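PDB 3I1A: spectinomycin phosphotransferase from Legionella pneumophila, which probably transfers a phosphoryl group from a nucleotide to the antibiotic spectinomycin, thereby conferring resistance, as an aminoglycoside phosphotransferase of the protein-kinase-like fold. Local coordinates for residues D168-F174 / L296-N300. Numbering follows the deposited sequence.
Sequences DKLTAAF and LLSRN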
ATOM      1  N   ASP A 168     -20.799  18.764  14.552  1.00 18.73           N
ATOM      2  CA  ASP A 168     -19.754  19.389  15.362  1.00 17.95           C
ATOM      3  C   ASP A 168     -18.851  20.212  14.433  1.00 15.17           C
ATOM      4  O   ASP A 168     -19.097  20.286  13.235  1.00 16.11           O
ATOM      5  CB  ASP A 168     -18.961  18.359  16.205  1.00 17.24           C
ATOM      6  CG  ASP A 168     -18.009  17.467  15.406  1.00 18.19           C
ATOM      7  OD1 ASP A 168     -18.020  17.469  14.154  1.00 17.08           O
ATOM      8  OD2 ASP A 168     -17.222  16.730  16.073  1.00 18.81           O
ATOM      9  N   LYS A 169     -17.834  20.857  14.995  1.00 15.74           N
ATOM     10  CA  LYS A 169     -16.930  21.707  14.228  1.00 15.22           C
ATOM     11  C   LYS A 169     -16.310  21.038  13.014  1.00 14.97           C
ATOM     12  O   LYS A 169     -16.307  21.599  11.911  1.00 17.09           O
ATOM     13  CB  LYS A 169     -15.800  22.216  15.144  1.00 17.98           C
ATOM     14  CG  LYS A 169     -14.923  23.328  14.525  1.00 20.25           C
ATOM     15  CD  LYS A 169     -13.778  23.685  15.501  1.00 23.61           C
ATOM     16  CE  LYS A 169     -12.867  24.798  14.999  1.00 28.63           C
ATOM     17  NZ  LYS A 169     -11.652  24.870  15.868  1.00 32.47           N
ATOM     18  N   LEU A 170     -15.761  19.847  13.219  1.00 16.57           N
ATOM     19  CA  LEU A 170     -15.113  19.161  12.110  1.00 15.50           C
ATOM     20  C   LEU A 170     -16.098  18.738  11.026  1.00 15.77           C
ATOM     21  O   LEU A 170     -15.826  18.897   9.846  1.00 15.51           O
ATOM     22  CB  LEU A 170     -14.341  17.971  12.635  1.00 17.89           C
ATOM     23  CG  LEU A 170     -13.030  18.431  13.269  1.00 18.11           C
ATOM     24  CD1 LEU A 170     -12.296  17.204  13.846  1.00 18.74           C
ATOM     25  CD2 LEU A 170     -12.166  19.125  12.216  1.00 22.08           C
ATOM     26  N   THR A 171     -17.255  18.226  11.430  1.00 16.24           N
ATOM     27  CA  THR A 171     -18.257  17.820  10.445  1.00 16.80           C
ATOM     28  C   THR A 171     -18.734  19.011   9.623  1.00 16.78           C
ATOM     29  O   THR A 171     -18.884  18.915   8.408  1.00 15.67           O
ATOM     30  CB  THR A 171     -19.472  17.175  11.120  1.00 16.88           C
ATOM     31  OG1 THR A 171     -19.061  15.948  11.728  1.00 16.77           O
ATOM     32  CG2 THR A 171     -20.563  16.887  10.091  1.00 17.20           C
ATOM     33  N   ALA A 172     -18.963  20.143  10.280  1.00 16.57           N
ATOM     34  CA  ALA A 172     -19.409  21.337   9.559  1.00 16.20           C
ATOM     35  C   ALA A 172     -18.339  21.857   8.597  1.00 16.98           C
ATOM     36  O   ALA A 172     -18.643  22.314   7.483  1.00 17.55           O
ATOM     37  CB  ALA A 172     -19.807  22.458  10.556  1.00 16.85           C
ATOM     38  N   ALA A 173     -17.078  21.813   9.019  1.00 16.69           N
ATOM     39  CA  ALA A 173     -15.984  22.286   8.171  1.00 17.89           C
ATOM     40  C   ALA A 173     -15.854  21.376   6.940  1.00 17.59           C
ATOM     41  O   ALA A 173     -15.624  21.845   5.814  1.00 16.28           O
ATOM     42  CB  ALA A 173     -14.668  22.303   8.972  1.00 19.50           C
ATOM     43  N   PHE A 174     -16.020  20.076   7.166  1.00 14.91           N
ATOM     44  CA  PHE A 174     -15.938  19.092   6.082  1.00 15.21           C
ATOM     45  C   PHE A 174     -17.067  19.290   5.071  1.00 16.59           C
ATOM     46  O   PHE A 174     -16.836  19.246   3.865  1.00 16.90           O
ATOM     47  CB  PHE A 174     -16.025  17.677   6.647  1.00 15.08           C
ATOM     48  CG  PHE A 174     -16.128  16.619   5.587  1.00 15.02           C
ATOM     49  CD1 PHE A 174     -15.024  16.316   4.786  1.00 17.72           C
ATOM     50  CD2 PHE A 174     -17.346  15.968   5.356  1.00 15.89           C
ATOM     51  CE1 PHE A 174     -15.133  15.379   3.760  1.00 17.61           C
ATOM     52  CE2 PHE A 174     -17.474  15.027   4.334  1.00 17.65           C
ATOM     53  CZ  PHE A 174     -16.358  14.734   3.531  1.00 17.17           C
ATOM     54  N   LEU A 296     -15.136  11.986   8.777  1.00 15.46           N
ATOM     55  CA  LEU A 296     -15.539  13.346   9.119  1.00 16.03           C
ATOM     56  C   LEU A 296     -17.045  13.468   9.356  1.00 17.13           C
ATOM     57  O   LEU A 296     -17.474  14.304  10.150  1.00 16.86           O
ATOM     58  CB  LEU A 296     -15.114  14.347   8.028  1.00 17.88           C
ATOM     59  CG  LEU A 296     -13.726  14.995   8.162  1.00 21.06           C
ATOM     60  CD1 LEU A 296     -13.636  15.844   9.466  1.00 18.55           C
ATOM     61  CD2 LEU A 296     -12.667  13.914   8.134  1.00 22.89           C
ATOM     62  N   LEU A 297     -17.855  12.655   8.675  1.00 16.73           N
ATOM     63  CA  LEU A 297     -19.304  12.704   8.869  1.00 18.53           C
ATOM     64  C   LEU A 297     -19.686  11.964  10.146  1.00 21.92           C
ATOM     65  O   LEU A 297     -20.779  12.174  10.685  1.00 21.43           O
ATOM     66  CB  LEU A 297     -20.028  12.067   7.677  1.00 17.61           C
ATOM     67  CG  LEU A 297     -19.888  12.853   6.371  1.00 16.67           C
ATOM     68  CD1 LEU A 297     -20.415  12.002   5.200  1.00 17.00           C
ATOM     69  CD2 LEU A 297     -20.693  14.132   6.464  1.00 17.92           C
ATOM     70  N   SER A 298     -18.788  11.087  10.612  1.00 21.38           N
ATOM     71  CA  SER A 298     -19.003  10.314  11.840  1.00 24.27           C
ATOM     72  C   SER A 298     -18.060  10.764  12.958  1.00 24.99           C
ATOM     73  O   SER A 298     -17.198  11.629  12.756  1.00 24.40           O
ATOM     74  CB  SER A 298     -18.775   8.827  11.584  1.00 24.26           C
ATOM     75  OG  SER A 298     -19.621   8.383  10.551  1.00 26.18           O
ATOM     76  N   ARG A 299     -18.238  10.168  14.134  1.00 27.49           N
ATOM     77  CA  ARG A 299     -17.435  10.478  15.307  1.00 30.25           C
ATOM     78  C   ARG A 299     -16.909   9.150  15.802  1.00 31.37           C
ATOM     79  O   ARG A 299     -16.994   8.828  16.989  1.00 34.65           O
ATOM     80  CB  ARG A 299     -18.297  11.155  16.382  1.00 30.78           C
ATOM     81  CG  ARG A 299     -19.144  12.306  15.841  1.00 34.26           C
ATOM     82  CD  ARG A 299     -18.498  13.656  16.055  1.00 36.66           C
ATOM     83  NE  ARG A 299     -18.821  14.196  17.374  1.00 40.44           N
ATOM     84  CZ  ARG A 299     -19.977  14.779  17.688  1.00 41.21           C
ATOM     85  NH1 ARG A 299     -20.935  14.911  16.776  1.00 41.97           N
ATOM     86  NH2 ARG A 299     -20.180  15.231  18.922  1.00 41.84           N
ATOM     87  N   ASN A 300     -16.374   8.378  14.862  1.00 31.73           N
ATOM     88  CA  ASN A 300     -15.810   7.066  15.139  1.00 31.93           C
ATOM     89  C   ASN A 300     -14.421   7.126  15.773  1.00 29.58           C
ATOM     90  O   ASN A 300     -14.056   6.228  16.528  1.00 28.29           O
ATOM     91  CB  ASN A 300     -15.736   6.240  13.850  1.00 34.10           C
ATOM     92  CG  ASN A 300     -17.106   5.929  13.278  1.00 36.70           C
ATOM     93  OD1 ASN A 300     -18.090   5.808  14.020  1.00 39.61           O
ATOM     94  ND2 ASN A 300     -17.179   5.784  11.955  1.00 38.31           N
TER
HETATM   95  O   HOH W   1     -20.850  15.808  13.806  1.00 27.83           O
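The start of helix 169-180 meets the C-terminal end of helix 274-297, with T171 and L296 bringing their CA atoms to 5.4 Å. D168 is the N-cap of the first helix: its OD1 accepts a nearly straight bond from T171 N at 2.9 Å. A chi1 of 72° folds the carboxylate back over the helix start, within reach of that amide. The joint is part of the helical C-terminal region of a kinase-like phosphotransferase, away from the nucleotide and magnesium sites.

The apolar part centres on L296, whose side chain packs against both L170 and F174. Its CB lies over one face of the F174 ring, 27° off the normal and 3.9 Å from the centroid, a CH-pi contact displaced toward the rim. L296 CD1 lies 3.9 Å from L170 CB, an apolar contact. The F174 ring also meets L297, whose CG comes obliquely to F174 CE2 at 3.8 Å. F313 of helix 303-315 adds an edge-to-face ring contact to F174.

The polar part gathers around buried T171. Its OG1 is 2.8 Å from L296 O, a carbonyl near the helix end to which R306 donates a hydrogen bond. R306 also forms a salt bridge with D168 OD2, so one arginine of helix 303-315 ties both segments together. R299, bent at chi2 and chi3, lays its guanidinium against the carboxylate with their planes 25° apart. D168 OD2 sits over the guanidinium face, 3.3 Å from R299 NE, making this salt bridge purely electrostatic. One water bridges the two segments, accepting from D168 N, donating to T171 OG1 at 2.7 Å and accepting weakly from R299 NH1.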